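Local coordinates for nucleoside 2-deoxyribosyltransferase (Enterococcus faecalis, PDB 7M5H), which probably cleaves or transfers the N-glycosidic bond of deoxynucleosides or deoxynucleotides, perhaps hydrolysing 5-hydroxymethyl-dUMP, at residues L19-N22 with A23-E27; I59-A62 with D63-V67. One frame throughout, in Å; residues are numbered along the deposited sequence.

Interaction 1. Residues L19-N22 with A23-E27; sequences LRYN and AYLVE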
loop_
_atom_site.group_PDB
_atom_site.type_symbol
_atom_site.label_atom_id
_atom_site.label_comp_id
_atom_site.label_asym_id
_atom_site.label_seq_id
_atom_site.Cartn_x
_atom_site.Cartn_y
_atom_site.Cartn_z
ATOM N N LEU B 19 13.693 10.148 -3.975
ATOM C CA LEU B 19 14.441 11.024 -4.872
ATOM C C LEU B 19 15.936 10.961 -4.584
ATOM O O LEU B 19 16.752 10.855 -5.508
ATOM C CB LEU B 19 13.934 12.463 -4.749
ATOM C CG LEU B 19 12.604 12.803 -5.425
ATOM C CD1 LEU B 19 12.092 14.157 -4.952
ATOM C CD2 LEU B 19 12.765 12.795 -6.934
ATOM N N ARG B 20 16.314 11.017 -3.304
ATOM C CA ARG B 20 17.728 10.979 -2.946
ATOM C C ARG B 20 18.339 9.615 -3.239
ATOM O O ARG B 20 19.497 9.527 -3.665
ATOM C CB ARG B 20 17.906 11.335 -1.470
ATOM C CG ARG B 20 17.574 12.778 -1.126
ATOM C CD ARG B 20 17.630 13.004 0.375
ATOM N NE ARG B 20 18.897 12.548 0.939
ATOM C CZ ARG B 20 19.967 13.319 1.094
ATOM N NH1 ARG B 20 19.927 14.595 0.731
ATOM N NH2 ARG B 20 21.078 12.816 1.613
ATOM N N TYR B 21 17.583 8.539 -3.013
ATOM C CA TYR B 21 18.122 7.205 -3.250
ATOM C C TYR B 21 18.280 6.932 -4.741
ATOM O O TYR B 21 19.271 6.323 -5.160
ATOM C CB TYR B 21 17.229 6.151 -2.600
ATOM C CG TYR B 21 17.813 4.757 -2.637
ATOM C CD1 TYR B 21 18.950 4.441 -1.904
ATOM C CD2 TYR B 21 17.227 3.755 -3.400
ATOM C CE1 TYR B 21 19.489 3.167 -1.932
ATOM C CE2 TYR B 21 17.757 2.478 -3.434
ATOM C CZ TYR B 21 18.888 2.189 -2.699
ATOM O OH TYR B 21 19.420 0.921 -2.729
ATOM N N ASN B 22 17.316 7.373 -5.554
ATOM C CA ASN B 22 17.439 7.210 -6.999
ATOM C C ASN B 22 18.685 7.908 -7.526
ATOM O O ASN B 22 19.430 7.342 -8.333
ATOM C CB ASN B 22 16.191 7.744 -7.704
ATOM C CG ASN B 22 14.945 6.938 -7.386
ATOM O OD1 ASN B 22 15.026 5.795 -6.938
ATOM N ND2 ASN B 22 13.780 7.530 -7.627
ATOM N N ALA B 23 18.935 9.140 -7.072
ATOM C CA ALA B 23 20.123 9.863 -7.515
ATOM C C ALA B 23 21.396 9.195 -7.012
ATOM O O ALA B 23 22.415 9.182 -7.713
ATOM C CB ALA B 23 20.056 11.316 -7.046
ATOM N N TYR B 24 21.356 8.635 -5.802
ATOM C CA TYR B 24 22.531 7.968 -5.250
ATOM C C TYR B 24 22.847 6.682 -6.007
ATOM O O TYR B 24 24.021 6.349 -6.209
ATOM C CB TYR B 24 22.313 7.694 -3.761
ATOM C CG TYR B 24 23.101 6.531 -3.202
ATOM C CD1 TYR B 24 24.457 6.650 -2.922
ATOM C CD2 TYR B 24 22.481 5.317 -2.932
ATOM C CE1 TYR B 24 25.175 5.588 -2.403
ATOM C CE2 TYR B 24 23.190 4.251 -2.414
ATOM C CZ TYR B 24 24.535 4.391 -2.149
ATOM O OH TYR B 24 25.242 3.329 -1.634
ATOM N N LEU B 25 21.818 5.951 -6.440
ATOM C CA LEU B 25 22.047 4.727 -7.201
ATOM C C LEU B 25 22.453 5.025 -8.638
ATOM O O LEU B 25 23.382 4.401 -9.165
ATOM C CB LEU B 25 20.797 3.848 -7.185
ATOM C CG LEU B 25 20.710 2.748 -6.129
ATOM C CD1 LEU B 25 19.534 1.837 -6.436
ATOM C CD2 LEU B 25 22.003 1.954 -6.070
ATOM N N VAL B 26 21.765 5.969 -9.286
ATOM C CA VAL B 26 22.024 6.258 -10.695
ATOM C C VAL B 26 23.459 6.730 -10.894
ATOM O O VAL B 26 24.106 6.392 -11.895
ATOM C CB VAL B 26 21.001 7.284 -11.220
ATOM C CG1 VAL B 26 21.479 7.917 -12.514
ATOM C CG2 VAL B 26 19.650 6.614 -11.429
ATOM N N GLU B 27 23.988 7.500 -9.940
ATOM C CA GLU B 27 25.379 7.934 -10.029
ATOM C C GLU B 27 26.329 6.742 -10.055
ATOM O O GLU B 27 27.278 6.715 -10.847
ATOM C CB GLU B 27 25.714 8.867 -8.863
ATOM C CG GLU B 27 27.205 9.082 -8.636
ATOM C CD GLU B 27 27.891 9.783 -9.796
ATOM O OE1 GLU B 27 27.200 10.462 -10.585
ATOM O OE2 GLU B 27 29.128 9.655 -9.918
#
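Leu25 lies over one face of the Tyr21 ring in a CH-pi contact: its CG is 4.2 Å from the ring centroid, 25° off the ring normal and displaced toward the rim. The CD1 branch reaches the ring's rim, 3.5 Å from Tyr21 CE2. With CG anti to the backbone N (chi1 -172°), the Tyr21 ring leans toward the C-terminal end of the helix, which brings it within reach of residues one turn on.

Tyr24 meets the same ring obliquely, CD2 lying 3.8 Å from Tyr21 CD1, with the planes at 40°. The two phenols converge on one carboxylate, Tyr21 OH hydrogen-bonded to Glu150 OE2 and Tyr24 OH to Glu150 OE1, which should fix both ring directions. Arg20 and Tyr24 exchange reciprocal cation-pi contacts with Tyr24 and Arg20 of the second subunit.

Backbone bonds of the i to i+4 type carry the turn. Leu25 N donates to Tyr21 O at 2.9 Å, and Val26 N to Asn22 O at the same length.

Helix 16-30 is the crossover of the beta-alpha-beta unit between parallel strands 5-10 and 36-39. Asn22 and Val26 pack on Phe9 of strand 5-10, Tyr21 and Leu25 on Leu103 of strand 100-103.

Interaction 2. Residues I59-A62 with D63-V67; sequences IALA and DTENV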
loop_
_atom_site.group_PDB
_atom_site.type_symbol
_atom_site.label_atom_id
_atom_site.label_comp_id
_atom_site.label_asym_id
_atom_site.label_seq_id
_atom_site.Cartn_x
_atom_site.Cartn_y
_atom_site.Cartn_z
ATOM N N ILE B 59 0.482 11.258 -19.539
ATOM C CA ILE B 59 1.473 10.842 -18.549
ATOM C C ILE B 59 1.974 9.440 -18.868
ATOM O O ILE B 59 3.184 9.186 -18.909
ATOM C CB ILE B 59 0.886 10.917 -17.127
ATOM C CG1 ILE B 59 0.707 12.372 -16.690
ATOM C CG2 ILE B 59 1.778 10.171 -16.144
ATOM C CD1 ILE B 59 0.027 12.519 -15.346
ATOM N N ALA B 60 1.046 8.510 -19.110
ATOM C CA ALA B 60 1.437 7.140 -19.423
ATOM C C ALA B 60 2.171 7.065 -20.755
ATOM O O ALA B 60 3.155 6.329 -20.884
ATOM C CB ALA B 60 0.207 6.235 -19.437
ATOM N N LEU B 61 1.709 7.819 -21.755
ATOM C CA LEU B 61 2.351 7.775 -23.063
ATOM C C LEU B 61 3.777 8.303 -22.994
ATOM O O LEU B 61 4.697 7.705 -23.564
ATOM C CB LEU B 61 1.532 8.572 -24.081
ATOM C CG LEU B 61 2.061 8.531 -25.516
ATOM C CD1 LEU B 61 2.141 7.095 -26.008
ATOM C CD2 LEU B 61 1.194 9.366 -26.443
ATOM N N ALA B 62 3.984 9.420 -22.291
ATOM C CA ALA B 62 5.320 10.001 -22.203
ATOM C C ALA B 62 6.291 9.056 -21.506
ATOM O O ALA B 62 7.448 8.930 -21.921
ATOM C CB ALA B 62 5.264 11.345 -21.475
ATOM N N ASP B 63 5.838 8.379 -20.449
ATOM C CA ASP B 63 6.717 7.456 -19.738
ATOM C C ASP B 63 6.954 6.186 -20.543
ATOM O O ASP B 63 8.069 5.650 -20.550
ATOM C CB ASP B 63 6.131 7.119 -18.368
ATOM C CG ASP B 63 6.912 7.745 -17.235
ATOM O OD1 ASP B 63 8.133 7.955 -17.401
ATOM O OD2 ASP B 63 6.307 8.031 -16.181
ATOM N N THR B 64 5.915 5.685 -21.218
ATOM C CA THR B 64 6.057 4.458 -21.994
ATOM C C THR B 64 7.039 4.650 -23.142
ATOM O O THR B 64 7.758 3.715 -23.513
ATOM C CB THR B 64 4.694 4.003 -22.521
ATOM O OG1 THR B 64 3.787 3.841 -21.423
ATOM C CG2 THR B 64 4.817 2.682 -23.259
ATOM N N GLU B 65 7.075 5.852 -23.723
ATOM C CA GLU B 65 8.034 6.134 -24.787
ATOM C C GLU B 65 9.462 5.911 -24.309
ATOM O O GLU B 65 10.289 5.342 -25.033
ATOM C CB GLU B 65 7.858 7.566 -25.292
ATOM C CG GLU B 65 6.594 7.801 -26.104
ATOM C CD GLU B 65 6.505 9.221 -26.633
ATOM O OE1 GLU B 65 5.733 9.462 -27.584
ATOM O OE2 GLU B 65 7.214 10.100 -26.098
ATOM N N ASN B 66 9.771 6.350 -23.088
ATOM C CA ASN B 66 11.110 6.147 -22.551
ATOM C C ASN B 66 11.360 4.686 -22.198
ATOM O O ASN B 66 12.487 4.199 -22.345
ATOM C CB ASN B 66 11.327 7.034 -21.326
ATOM C CG ASN B 66 11.167 8.508 -21.642
ATOM O OD1 ASN B 66 10.477 9.237 -20.927
ATOM N ND2 ASN B 66 11.803 8.956 -22.717
ATOM N N VAL B 67 10.331 3.978 -21.726
ATOM C CA VAL B 67 10.483 2.557 -21.421
ATOM C C VAL B 67 10.802 1.774 -22.690
ATOM O O VAL B 67 11.757 0.991 -22.735
ATOM C CB VAL B 67 9.220 2.015 -20.729
ATOM C CG1 VAL B 67 9.291 0.499 -20.605
ATOM C CG2 VAL B 67 9.041 2.657 -19.359
#
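Thr64 grips the carbonyl of Ala60 twice. Its OG1 donates to Ala60 O at 2.6 Å, and its backbone N donates to the same oxygen at 2.9 Å. This is the common helical threonine arrangement, in which the side-chain hydroxyl shares the i-4 carbonyl with the amide of its own residue. The two donors arrive from opposite faces of the carbonyl plane: the hydroxyl stands above it, 39° out, whereas the amide is tilted by 22°. The hydroxyl gets there because OG1 lies beside the backbone N (chi1 -56°), folded back over the preceding turn, and this leaves CG2 anti to that N.

Ordinary helical bonds flank this pair. Asp63 N donates to Ile59 O at 3.2 Å and Glu65 N to Leu61 O at 3.0 Å. Glu65 also lays its methylene against the earlier turn, with CG 3.2 Å from Leu61 O.

The next shell holds these groups from outside. Tyr8 OH, from strand 5-10, is hydrogen-bonded to Asp63 OD1, and Tyr135 OH of the third subunit is hydrogen-bonded to Thr64 OG1. The same neighbouring subunit packs Leu139 on Thr64 and Gly138 on Ala60, covering the side of the helix where the shared carbonyl lies. Asp63 also touches Glu89 of helix 84-96, and a glycerol, probably from the crystallisation liquor, lies about 4 Å from its side chain.

Chemically, the threonine hydroxyl spends its one hydrogen on the bond to Ala60 O, so the phenol of Tyr135 of the third subunit is probably the donor in its bond to Thr64 OG1. A buried polar group is thereby satisfied on both sides, and a bond internal to helix 56-68 is coupled to the subunit interface.

Interactions 1 and 2 each span about two and a half turns, on separate helices, 16-30 and 56-68, following one another along the chain. Their centres are about 21 Å apart and their nearest atoms about 11 Å, so they do not touch. Both helices border strand 5-10, but through different residues: Phe9 receives Asn22 and Val26 of interaction 1, whereas Tyr8 meets Asp63, Asn66 and Val67 of interaction 2. Both contacts also reach subunit interfaces, residues 19-27 mainly with the second subunit and residues 59-67 mainly with the third. Glycerol near Asp63 and 1,2-ethanediol near Ile59, each about 4 Å from the side chain, probably come from the crystallisation liquor, though they may mark a pocket.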